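Local coordinates for protein TssK (Serratia sp. FS14, PDB 5Y0E) that probably serves as a trimeric baseplate component of the bacterial type VI secretion system, linking the baseplate to the membrane complex, at residues Thr360-Gln365 and Ile385-Met390; Arg395-Pro398 and Thr404-Glu407; Asp413-Met418 and Ser422-His427. All blocks are in the same frame, centred on the assembly; numbering follows the deposited sequence.

Contact 1: Thr360-Gln365 and Ile385-Met390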
ATOM      1  N   THR A 360      -1.223  34.156 -32.513  1.00 63.60           N
ATOM      2  CA  THR A 360      -1.421  35.526 -32.132  1.00 66.35           C
ATOM      3  C   THR A 360      -2.138  35.672 -30.819  1.00 66.80           C
ATOM      4  O   THR A 360      -1.644  36.295 -29.917  1.00 73.69           O
ATOM      5  CB  THR A 360      -2.143  36.307 -33.229  1.00 65.56           C
ATOM      6  OG1 THR A 360      -3.310  35.604 -33.619  1.00 67.38           O
ATOM      7  CG2 THR A 360      -1.275  36.415 -34.421  1.00 61.05           C
ATOM      8  N   HIS A 361      -3.291  35.068 -30.688  1.00 64.20           N
ATOM      9  CA  HIS A 361      -4.034  35.218 -29.467  1.00 69.97           C
ATOM     10  C   HIS A 361      -3.427  34.607 -28.223  1.00 71.16           C
ATOM     11  O   HIS A 361      -3.524  35.174 -27.158  1.00 77.10           O
ATOM     12  CB  HIS A 361      -5.442  34.678 -29.641  1.00 73.61           C
ATOM     13  CG  HIS A 361      -6.230  35.380 -30.695  1.00 73.67           C
ATOM     14  ND1 HIS A 361      -7.599  35.314 -30.763  1.00 73.30           N
ATOM     15  CD2 HIS A 361      -5.840  36.165 -31.719  1.00 71.46           C
ATOM     16  CE1 HIS A 361      -8.018  36.025 -31.789  1.00 71.58           C
ATOM     17  NE2 HIS A 361      -6.969  36.546 -32.389  1.00 74.48           N
ATOM     18  N   PHE A 362      -2.804  33.455 -28.328  1.00 68.90           N
ATOM     19  CA  PHE A 362      -2.272  32.829 -27.134  1.00 69.04           C
ATOM     20  C   PHE A 362      -1.258  33.655 -26.384  1.00 69.28           C
ATOM     21  O   PHE A 362      -1.359  33.816 -25.193  1.00 69.50           O
ATOM     22  CB  PHE A 362      -1.689  31.471 -27.444  1.00 64.90           C
ATOM     23  CG  PHE A 362      -1.238  30.731 -26.239  1.00 62.68           C
ATOM     24  CD1 PHE A 362      -2.108  29.967 -25.533  1.00 61.42           C
ATOM     25  CD2 PHE A 362       0.051  30.812 -25.820  1.00 64.17           C
ATOM     26  CE1 PHE A 362      -1.701  29.286 -24.427  1.00 62.28           C
ATOM     27  CE2 PHE A 362       0.468  30.139 -24.709  1.00 63.49           C
ATOM     28  CZ  PHE A 362      -0.413  29.377 -24.010  1.00 61.90           C
ATOM     29  N   PRO A 363      -0.279  34.188 -27.089  1.00 67.95           N
ATOM     30  CA  PRO A 363       0.759  34.972 -26.438  1.00 68.84           C
ATOM     31  C   PRO A 363       0.246  36.238 -25.802  1.00 71.07           C
ATOM     32  O   PRO A 363       0.899  36.736 -24.911  1.00 72.90           O
ATOM     33  CB  PRO A 363       1.701  35.312 -27.575  1.00 67.80           C
ATOM     34  CG  PRO A 363       1.419  34.321 -28.616  1.00 64.13           C
ATOM     35  CD  PRO A 363      -0.031  34.065 -28.521  1.00 65.59           C
ATOM     36  N   ALA A 364      -0.880  36.759 -26.261  1.00 72.55           N
ATOM     37  CA  ALA A 364      -1.468  37.936 -25.685  1.00 73.69           C
ATOM     38  C   ALA A 364      -2.390  37.563 -24.547  1.00 74.54           C
ATOM     39  O   ALA A 364      -2.341  38.140 -23.489  1.00 79.89           O
ATOM     40  CB  ALA A 364      -2.238  38.685 -26.744  1.00 70.76           C
ATOM     41  N   GLN A 365      -3.213  36.557 -24.753  1.00 74.36           N
ATOM     42  CA  GLN A 365      -4.167  36.153 -23.738  1.00 74.84           C
ATOM     43  C   GLN A 365      -3.647  35.299 -22.596  1.00 76.25           C
ATOM     44  O   GLN A 365      -4.398  34.925 -21.714  1.00 77.09           O
ATOM     45  CB  GLN A 365      -5.334  35.449 -24.391  1.00 75.12           C
ATOM     46  CG  GLN A 365      -6.342  36.405 -24.956  1.00 77.79           C
ATOM     47  CD  GLN A 365      -6.946  35.913 -26.233  1.00 78.02           C
ATOM     48  OE1 GLN A 365      -6.673  36.441 -27.300  1.00 75.10           O
ATOM     49  NE2 GLN A 365      -7.790  34.908 -26.130  1.00 75.61           N
ATOM     50  N   ILE A 385       4.865  38.298 -18.317  1.00 85.48           N
ATOM     51  CA  ILE A 385       6.105  37.860 -18.945  1.00 82.34           C
ATOM     52  C   ILE A 385       5.832  37.498 -20.401  1.00 80.46           C
ATOM     53  O   ILE A 385       4.809  36.886 -20.725  1.00 82.13           O
ATOM     54  CB  ILE A 385       6.729  36.690 -18.166  1.00 78.42           C
ATOM     55  CG1 ILE A 385       7.277  37.184 -16.836  1.00 81.94           C
ATOM     56  CG2 ILE A 385       7.855  36.080 -18.948  1.00 81.49           C
ATOM     57  CD1 ILE A 385       6.432  36.827 -15.677  1.00 88.89           C
ATOM     58  N   GLY A 386       6.726  37.920 -21.295  1.00 78.88           N
ATOM     59  CA  GLY A 386       6.512  37.702 -22.701  1.00 79.10           C
ATOM     60  C   GLY A 386       6.750  36.262 -23.109  1.00 76.60           C
ATOM     61  O   GLY A 386       7.558  35.541 -22.538  1.00 73.44           O
ATOM     62  N   LEU A 387       6.025  35.857 -24.136  1.00 75.16           N
ATOM     63  CA  LEU A 387       6.116  34.531 -24.717  1.00 70.04           C
ATOM     64  C   LEU A 387       6.608  34.663 -26.146  1.00 71.54           C
ATOM     65  O   LEU A 387       6.000  35.361 -26.952  1.00 78.83           O
ATOM     66  CB  LEU A 387       4.772  33.815 -24.676  1.00 68.73           C
ATOM     67  CG  LEU A 387       4.249  33.746 -23.248  1.00 69.93           C
ATOM     68  CD1 LEU A 387       2.760  33.472 -23.166  1.00 68.55           C
ATOM     69  CD2 LEU A 387       5.048  32.701 -22.533  1.00 68.26           C
ATOM     70  N   ARG A 388       7.707  33.996 -26.454  1.00 68.30           N
ATOM     71  CA  ARG A 388       8.319  34.040 -27.769  1.00 68.74           C
ATOM     72  C   ARG A 388       8.136  32.672 -28.408  1.00 62.89           C
ATOM     73  O   ARG A 388       8.487  31.654 -27.808  1.00 60.69           O
ATOM     74  CB  ARG A 388       9.795  34.407 -27.650  1.00 72.77           C
ATOM     75  CG  ARG A 388      10.631  34.154 -28.883  1.00 76.48           C
ATOM     76  CD  ARG A 388      12.077  34.560 -28.619  1.00 88.69           C
ATOM     77  NE  ARG A 388      12.159  35.868 -27.967  1.00 98.48           N
ATOM     78  CZ  ARG A 388      12.155  37.024 -28.622  1.00 98.94           C
ATOM     79  NH1 ARG A 388      12.229  38.171 -27.956  1.00 97.61           N
ATOM     80  NH2 ARG A 388      12.071  37.029 -29.948  1.00 98.07           N
ATOM     81  N   THR A 389       7.583  32.656 -29.614  1.00 60.54           N
ATOM     82  CA  THR A 389       7.465  31.419 -30.372  1.00 58.25           C
ATOM     83  C   THR A 389       8.843  30.844 -30.663  1.00 55.43           C
ATOM     84  O   THR A 389       9.782  31.570 -30.975  1.00 58.54           O
ATOM     85  CB  THR A 389       6.716  31.675 -31.680  1.00 60.12           C
ATOM     86  OG1 THR A 389       5.352  31.971 -31.390  1.00 63.84           O
ATOM     87  CG2 THR A 389       6.759  30.474 -32.572  1.00 60.41           C
ATOM     88  N   MET A 390       8.966  29.573 -30.544  1.00 55.36           N
ATOM     89  CA  MET A 390      10.241  28.982 -30.872  1.00 53.65           C
ATOM     90  C   MET A 390      10.146  28.282 -32.212  1.00 54.71           C
ATOM     91  O   MET A 390       9.242  27.471 -32.425  1.00 56.25           O
ATOM     92  CB  MET A 390      10.664  27.995 -29.796  1.00 52.90           C
ATOM     93  CG  MET A 390      10.621  28.559 -28.402  1.00 52.13           C
ATOM     94  SD  MET A 390      11.163  27.369 -27.169  1.00 52.53           S
ATOM     95  CE  MET A 390      12.900  27.253 -27.484  1.00 53.37           C
TER
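On the helix that carries Phe362 and Pro363 against Leu387, one carboxylate atom, Glu431 OE2, takes hydrogen bonds from both His361 ND1 and Gln365 NE2. Gln365 NE2 also reaches Ala429 O. These bonds tie down the end of helix 355-365. The contact with strand 387-389 itself is apolar and small, burying 133 Å² in all. Leu387 supplies the strand side of the contact. Its CB points to the helix, CG stands anti to the carbonyl carbon (chi1 -56°), and chi2 of 161° then sets CD1 against Pro363 and Phe362. There Leu387 CD1 lies 4.1 Å from Pro363 CA and 4.3 Å from Phe362 CE2. It approaches the phenyl ring obliquely. Pro363 CB and Leu387 CB lie alongside, 4.5 Å apart. The helix is kinked at Pro363, whose ring nitrogen has no hydrogen to give to the turn before. Leu387 also touches Met366 and Ile368 of strand 366-370, so the two outermost strands of the eight-stranded antiparallel sheet come together here, consistent with a curled sheet. The chemistry implies apolar packing, with no polar bond between the two segments, while bonds elsewhere hold the helix in position.

Contact 2: Arg395-Pro398 and Thr404-Glu407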
ATOM      1  N   ARG A 395      15.805  20.655 -27.875  1.00 50.27           N
ATOM      2  CA  ARG A 395      16.280  19.290 -27.860  1.00 49.26           C
ATOM      3  C   ARG A 395      16.225  18.659 -26.479  1.00 48.95           C
ATOM      4  O   ARG A 395      16.341  17.440 -26.381  1.00 49.95           O
ATOM      5  CB  ARG A 395      17.696  19.252 -28.413  1.00 54.05           C
ATOM      6  CG  ARG A 395      18.648  20.233 -27.781  1.00 63.03           C
ATOM      7  CD  ARG A 395      19.992  20.216 -28.516  1.00 67.68           C
ATOM      8  NE  ARG A 395      21.070  20.770 -27.706  1.00 72.39           N
ATOM      9  CZ  ARG A 395      21.432  22.047 -27.719  1.00 78.78           C
ATOM     10  NH1 ARG A 395      20.802  22.907 -28.506  1.00 82.52           N
ATOM     11  NH2 ARG A 395      22.423  22.464 -26.941  1.00 80.67           N
ATOM     12  N   GLN A 396      16.008  19.431 -25.423  1.00 51.27           N
ATOM     13  CA  GLN A 396      16.061  18.879 -24.077  1.00 49.01           C
ATOM     14  C   GLN A 396      14.744  18.304 -23.603  1.00 48.75           C
ATOM     15  O   GLN A 396      14.740  17.568 -22.614  1.00 48.65           O
ATOM     16  CB  GLN A 396      16.490  19.936 -23.058  1.00 49.59           C
ATOM     17  CG  GLN A 396      17.875  20.468 -23.247  1.00 54.99           C
ATOM     18  CD  GLN A 396      17.925  21.548 -24.280  1.00 56.25           C
ATOM     19  OE1 GLN A 396      16.898  21.924 -24.844  1.00 54.35           O
ATOM     20  NE2 GLN A 396      19.109  22.068 -24.531  1.00 58.66           N
ATOM     21  N   ILE A 397      13.635  18.636 -24.243  1.00 45.99           N
ATOM     22  CA  ILE A 397      12.340  18.115 -23.821  1.00 43.83           C
ATOM     23  C   ILE A 397      11.740  17.385 -25.006  1.00 43.65           C
ATOM     24  O   ILE A 397      12.197  17.563 -26.138  1.00 46.46           O
ATOM     25  CB  ILE A 397      11.405  19.233 -23.311  1.00 44.77           C
ATOM     26  CG1 ILE A 397      11.081  20.201 -24.434  1.00 48.75           C
ATOM     27  CG2 ILE A 397      12.033  19.935 -22.166  1.00 44.74           C
ATOM     28  CD1 ILE A 397       9.957  21.118 -24.109  1.00 47.33           C
ATOM     29  N   PRO A 398      10.748  16.532 -24.783  1.00 44.40           N
ATOM     30  CA  PRO A 398      10.129  15.837 -25.907  1.00 41.01           C
ATOM     31  C   PRO A 398       9.390  16.819 -26.784  1.00 43.50           C
ATOM     32  O   PRO A 398       8.809  17.783 -26.302  1.00 44.79           O
ATOM     33  CB  PRO A 398       9.160  14.865 -25.228  1.00 40.17           C
ATOM     34  CG  PRO A 398       9.575  14.778 -23.853  1.00 37.31           C
ATOM     35  CD  PRO A 398      10.176  16.079 -23.507  1.00 42.31           C
ATOM     36  N   THR A 404       2.915  23.866 -30.382  1.00 44.01           N
ATOM     37  CA  THR A 404       3.692  25.071 -30.524  1.00 43.43           C
ATOM     38  C   THR A 404       4.402  25.316 -29.214  1.00 47.62           C
ATOM     39  O   THR A 404       3.854  25.053 -28.145  1.00 49.97           O
ATOM     40  CB  THR A 404       2.811  26.253 -30.882  1.00 46.59           C
ATOM     41  OG1 THR A 404       2.154  25.963 -32.106  1.00 51.06           O
ATOM     42  CG2 THR A 404       3.619  27.492 -31.076  1.00 47.72           C
ATOM     43  N   TYR A 405       5.626  25.802 -29.310  1.00 48.05           N
ATOM     44  CA  TYR A 405       6.505  25.948 -28.171  1.00 47.98           C
ATOM     45  C   TYR A 405       6.825  27.416 -28.012  1.00 50.91           C
ATOM     46  O   TYR A 405       7.355  28.042 -28.932  1.00 53.95           O
ATOM     47  CB  TYR A 405       7.767  25.122 -28.358  1.00 44.83           C
ATOM     48  CG  TYR A 405       7.447  23.674 -28.309  1.00 44.95           C
ATOM     49  CD1 TYR A 405       6.879  23.032 -29.401  1.00 44.85           C
ATOM     50  CD2 TYR A 405       7.673  22.948 -27.161  1.00 43.78           C
ATOM     51  CE1 TYR A 405       6.562  21.720 -29.345  1.00 43.99           C
ATOM     52  CE2 TYR A 405       7.359  21.633 -27.097  1.00 44.68           C
ATOM     53  CZ  TYR A 405       6.801  21.020 -28.181  1.00 45.39           C
ATOM     54  OH  TYR A 405       6.506  19.694 -28.080  1.00 46.89           O
ATOM     55  N   PHE A 406       6.479  27.959 -26.864  1.00 51.01           N
ATOM     56  CA  PHE A 406       6.715  29.353 -26.553  1.00 51.92           C
ATOM     57  C   PHE A 406       7.761  29.421 -25.465  1.00 53.16           C
ATOM     58  O   PHE A 406       7.587  28.832 -24.399  1.00 53.56           O
ATOM     59  CB  PHE A 406       5.427  30.025 -26.097  1.00 55.24           C
ATOM     60  CG  PHE A 406       4.362  30.013 -27.124  1.00 53.43           C
ATOM     61  CD1 PHE A 406       4.299  31.003 -28.076  1.00 55.69           C
ATOM     62  CD2 PHE A 406       3.424  29.009 -27.148  1.00 56.28           C
ATOM     63  CE1 PHE A 406       3.324  31.001 -29.023  1.00 54.28           C
ATOM     64  CE2 PHE A 406       2.436  29.004 -28.106  1.00 57.90           C
ATOM     65  CZ  PHE A 406       2.387  30.006 -29.041  1.00 57.46           C
ATOM     66  N   GLU A 407       8.846  30.119 -25.733  1.00 58.08           N
ATOM     67  CA  GLU A 407       9.786  30.432 -24.676  1.00 60.67           C
ATOM     68  C   GLU A 407       9.307  31.674 -23.941  1.00 65.86           C
ATOM     69  O   GLU A 407       8.731  32.583 -24.543  1.00 66.76           O
ATOM     70  CB  GLU A 407      11.180  30.645 -25.253  1.00 60.55           C
ATOM     71  CG  GLU A 407      12.276  30.814 -24.228  1.00 66.10           C
ATOM     72  CD  GLU A 407      13.634  30.408 -24.775  1.00 67.78           C
ATOM     73  OE1 GLU A 407      13.782  30.370 -26.017  1.00 66.66           O
ATOM     74  OE2 GLU A 407      14.540  30.118 -23.966  1.00 65.12           O
TER
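Tyr405 meets Ile397 and Pro398 through the outer part of its ring. The apolar share is one pair: Ile397 CD1 lies 4.0 Å from Tyr405 CE2. The methyl approaches the ring obliquely. The side chains run antiparallel and meet near their ends, Ile397 reaching toward the strand and Tyr405 toward the loop. The backbones stay well apart, with Ile397 CA and Tyr405 CA 10.7 Å from each other, so the side chains span the gap. Ile397 holds CG1 between its backbone N and carbonyl carbon (chi1 64°), and its nearly extended chi2 of 167° carries CD1 outward to the ring.

The polar share gathers at the phenol. Tyr405 OH is hydrogen-bonded to the backbone N of His400, further along the same loop. Pro398 O stands 3.5 Å from Tyr405 OH. The hydroxyl of a strand residue is thus held by the loop that leads into that strand.

The surface buried between the segments is modest, 90 Å². The loop joins strand 387-389 to strand 404-408 and passes over the sheet on the way. Ile397 rests on Trp440 and Ile442 of strand 436-443, and Pro398 also touches Trp440. Tyr405 packs on Val346 and Ala348 of strand 343-350, which lies between strands 404-408 and 436-443 in the sheet.

Contact 3: Asp413-Met418 and Ser422-His427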
ATOM      1  N   ASP A 413      11.657  44.118 -15.570  1.00117.89           N
ATOM      2  CA  ASP A 413      11.664  44.206 -14.131  1.00114.76           C
ATOM      3  C   ASP A 413      10.765  43.124 -13.565  1.00112.83           C
ATOM      4  O   ASP A 413      10.988  42.633 -12.473  1.00113.98           O
ATOM      5  CB  ASP A 413      11.217  45.601 -13.674  1.00119.52           C
ATOM      6  CG  ASP A 413      12.149  46.716 -14.170  1.00123.54           C
ATOM      7  OD1 ASP A 413      12.549  46.678 -15.354  1.00124.03           O
ATOM      8  OD2 ASP A 413      12.476  47.629 -13.375  1.00125.06           O
ATOM      9  N   LEU A 414       9.781  42.681 -14.340  1.00110.60           N
ATOM     10  CA  LEU A 414       8.867  41.634 -13.869  1.00108.00           C
ATOM     11  C   LEU A 414       9.572  40.331 -13.603  1.00108.74           C
ATOM     12  O   LEU A 414       9.222  39.610 -12.685  1.00108.75           O
ATOM     13  CB  LEU A 414       7.723  41.404 -14.826  1.00105.50           C
ATOM     14  CG  LEU A 414       6.840  40.267 -14.347  1.00106.31           C
ATOM     15  CD1 LEU A 414       6.189  40.585 -13.017  1.00103.06           C
ATOM     16  CD2 LEU A 414       5.789  39.979 -15.389  1.00104.88           C
ATOM     17  N   TRP A 415      10.581  40.025 -14.404  1.00108.60           N
ATOM     18  CA  TRP A 415      11.378  38.844 -14.185  1.00108.79           C
ATOM     19  C   TRP A 415      11.924  38.744 -12.756  1.00108.54           C
ATOM     20  O   TRP A 415      11.842  37.692 -12.145  1.00106.19           O
ATOM     21  CB  TRP A 415      12.520  38.785 -15.182  1.00109.49           C
ATOM     22  CG  TRP A 415      13.126  37.464 -15.172  1.00108.45           C
ATOM     23  CD1 TRP A 415      14.425  37.162 -14.960  1.00108.29           C
ATOM     24  CD2 TRP A 415      12.442  36.227 -15.342  1.00105.72           C
ATOM     25  NE1 TRP A 415      14.601  35.802 -15.002  1.00107.27           N
ATOM     26  CE2 TRP A 415      13.390  35.210 -15.235  1.00106.16           C
ATOM     27  CE3 TRP A 415      11.119  35.887 -15.583  1.00102.65           C
ATOM     28  CZ2 TRP A 415      13.054  33.880 -15.353  1.00103.90           C
ATOM     29  CZ3 TRP A 415      10.793  34.579 -15.701  1.00 98.68           C
ATOM     30  CH2 TRP A 415      11.749  33.587 -15.590  1.00 98.55           C
ATOM     31  N   LYS A 416      12.451  39.843 -12.211  1.00110.66           N
ATOM     32  CA  LYS A 416      13.003  39.856 -10.852  1.00108.90           C
ATOM     33  C   LYS A 416      12.013  39.449  -9.801  1.00106.46           C
ATOM     34  O   LYS A 416      12.365  38.769  -8.858  1.00106.17           O
ATOM     35  CB  LYS A 416      13.559  41.217 -10.467  1.00110.07           C
ATOM     36  CG  LYS A 416      14.150  42.002 -11.605  1.00113.13           C
ATOM     37  CD  LYS A 416      15.407  41.335 -12.111  1.00114.07           C
ATOM     38  CE  LYS A 416      15.656  41.741 -13.544  1.00117.07           C
ATOM     39  NZ  LYS A 416      15.162  43.123 -13.763  1.00116.68           N
ATOM     40  N   GLN A 417      10.765  39.858  -9.946  1.00105.89           N
ATOM     41  CA  GLN A 417       9.777  39.471  -8.976  1.00106.51           C
ATOM     42  C   GLN A 417       9.654  37.964  -8.997  1.00107.43           C
ATOM     43  O   GLN A 417       9.643  37.333  -7.946  1.00106.27           O
ATOM     44  CB  GLN A 417       8.445  40.138  -9.250  1.00109.11           C
ATOM     45  CG  GLN A 417       7.604  40.318  -8.004  1.00113.29           C
ATOM     46  CD  GLN A 417       6.602  41.454  -8.108  1.00113.85           C
ATOM     47  OE1 GLN A 417       6.616  42.236  -9.052  1.00110.98           O
ATOM     48  NE2 GLN A 417       5.727  41.543  -7.124  1.00114.86           N
ATOM     49  N   MET A 418       9.571  37.384 -10.189  1.00105.73           N
ATOM     50  CA  MET A 418       9.509  35.952 -10.308  1.00105.14           C
ATOM     51  C   MET A 418      10.692  35.293  -9.617  1.00104.18           C
ATOM     52  O   MET A 418      10.487  34.424  -8.784  1.00105.04           O
ATOM     53  CB  MET A 418       9.482  35.530 -11.769  1.00104.59           C
ATOM     54  CG  MET A 418       8.121  35.615 -12.437  1.00103.93           C
ATOM     55  SD  MET A 418       7.037  34.267 -12.025  1.00 92.59           S
ATOM     56  CE  MET A 418       8.182  33.107 -11.322  1.00 87.35           C
ATOM     57  N   SER A 422       8.227  31.718  -5.794  1.00 93.10           N
ATOM     58  CA  SER A 422       8.346  30.272  -5.701  1.00 91.37           C
ATOM     59  C   SER A 422       7.329  29.541  -6.563  1.00 92.35           C
ATOM     60  O   SER A 422       7.160  28.325  -6.404  1.00 92.63           O
ATOM     61  CB  SER A 422       8.206  29.824  -4.247  1.00 93.96           C
ATOM     62  OG  SER A 422       6.932  30.180  -3.745  1.00 92.53           O
ATOM     63  N   ALA A 423       6.674  30.229  -7.490  1.00 88.64           N
ATOM     64  CA  ALA A 423       5.686  29.569  -8.322  1.00 81.38           C
ATOM     65  C   ALA A 423       5.286  30.508  -9.435  1.00 83.61           C
ATOM     66  O   ALA A 423       5.178  31.716  -9.223  1.00 89.02           O
ATOM     67  CB  ALA A 423       4.449  29.167  -7.518  1.00 82.73           C
ATOM     68  N   PHE A 424       5.075  29.950 -10.614  1.00 82.77           N
ATOM     69  CA  PHE A 424       4.483  30.711 -11.691  1.00 76.95           C
ATOM     70  C   PHE A 424       2.975  30.697 -11.548  1.00 74.90           C
ATOM     71  O   PHE A 424       2.378  29.705 -11.127  1.00 71.05           O
ATOM     72  CB  PHE A 424       4.844  30.124 -13.051  1.00 75.90           C
ATOM     73  CG  PHE A 424       6.292  30.236 -13.420  1.00 74.31           C
ATOM     74  CD1 PHE A 424       7.201  29.282 -13.011  1.00 73.63           C
ATOM     75  CD2 PHE A 424       6.731  31.260 -14.234  1.00 71.68           C
ATOM     76  CE1 PHE A 424       8.519  29.369 -13.384  1.00 72.85           C
ATOM     77  CE2 PHE A 424       8.042  31.350 -14.603  1.00 67.65           C
ATOM     78  CZ  PHE A 424       8.935  30.401 -14.186  1.00 71.98           C
ATOM     79  N   ALA A 425       2.358  31.801 -11.926  1.00 77.79           N
ATOM     80  CA  ALA A 425       0.918  31.851 -12.085  1.00 82.12           C
ATOM     81  C   ALA A 425       0.613  32.135 -13.543  1.00 79.21           C
ATOM     82  O   ALA A 425       1.222  33.021 -14.148  1.00 77.84           O
ATOM     83  CB  ALA A 425       0.290  32.910 -11.184  1.00 90.30           C
ATOM     84  N   LEU A 426      -0.309  31.370 -14.107  1.00 79.24           N
ATOM     85  CA  LEU A 426      -0.699  31.522 -15.498  1.00 76.07           C
ATOM     86  C   LEU A 426      -2.208  31.628 -15.564  1.00 77.89           C
ATOM     87  O   LEU A 426      -2.917  30.771 -15.032  1.00 78.36           O
ATOM     88  CB  LEU A 426      -0.233  30.347 -16.361  1.00 73.01           C
ATOM     89  CG  LEU A 426       1.243  29.953 -16.373  1.00 73.18           C
ATOM     90  CD1 LEU A 426       1.586  29.013 -15.241  1.00 68.68           C
ATOM     91  CD2 LEU A 426       1.593  29.329 -17.708  1.00 71.70           C
ATOM     92  N   HIS A 427      -2.690  32.660 -16.248  1.00 77.57           N
ATOM     93  CA  HIS A 427      -4.109  32.901 -16.454  1.00 83.96           C
ATOM     94  C   HIS A 427      -4.308  33.121 -17.930  1.00 82.36           C
ATOM     95  O   HIS A 427      -3.556  33.840 -18.545  1.00 82.19           O
ATOM     96  CB  HIS A 427      -4.558  34.139 -15.712  1.00 89.37           C
ATOM     97  CG  HIS A 427      -5.990  34.491 -15.942  1.00 90.98           C
ATOM     98  ND1 HIS A 427      -6.410  35.219 -17.027  1.00 96.06           N
ATOM     99  CD2 HIS A 427      -7.098  34.223 -15.218  1.00 90.45           C
ATOM    100  CE1 HIS A 427      -7.717  35.382 -16.966  1.00 94.27           C
ATOM    101  NE2 HIS A 427      -8.159  34.789 -15.875  1.00 91.70           N
TER
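Met418 bends over the ring of Phe424, and its path from helix to strand carries the contact. CB leaves the helix without meeting the strand. Met418 CG stands anti to the carbonyl carbon (chi1 -81°) and lies 3.8 Å from Ile385 CD1. At SD the chain reaches the aromatic ring: Met418 SD lies 3.7 Å from Phe424 CD2. The sulfur sits obliquely, 4.4 Å from the centroid of the Phe424 ring, which makes this a Met-aromatic contact. Bends at chi2 and chi3 then bring the terminal methyl over the ring face. Met418 CE is 3.8 Å from the Phe424 centroid and 14° off the ring normal, a CH-pi contact. The methyl lies a little toward the rim, with CE2 and CD2 of the ring among its nearest atoms. Met418 CE also approaches the carbonyl oxygen of Ala423, at 3.9 Å. Met418 runs roughly perpendicular to the Phe424 side chain, so the thioether lies across the ring.

Trp415, one turn earlier in the helix, adds a lighter touch. Its CB points away from the strand, but the six-membered part of the indole swings back. Trp415 CZ3 comes 4.4 Å from Phe424 CE2, again obliquely.

The contact is buried and apolar, and only three residues separate the two segments. The short axes of helix 414-418 and strand 423-427 approach to 10.4 Å at 126°, so the chain turns back on itself. Met340 of helix 339-342 packs against both Met418 and Phe424, while Pro370 and Ile368 of the adjacent strand 366-370 touch Met418 and Phe424 respectively. Phe439 of strand 436-443 meets the Phe424 ring edge-to-face, and Phe345 of strand 343-350 adds another ring.

In the fold
All three contacts bear on the same eight-stranded antiparallel sheet, and they follow one another along the chain. Contacts 1 and 2 have centres 14 Å apart and are joined directly, because strands 387-389 and 404-408 are neighbours. Arg388 N to Glu407 O at 2.6 Å and Met390 N to Tyr405 O at 2.7 Å are probable backbone hydrogen bonds between them. Contacts 1 and 3, 15 Å apart by centres, meet through Ile385, whose CG1 lies 4.2 Å from Trp415 CE3. Contacts 2 and 3 do not touch: their centres are 20 Å apart and their nearest atoms about 9 Å. Contact 1 therefore bridges the other two.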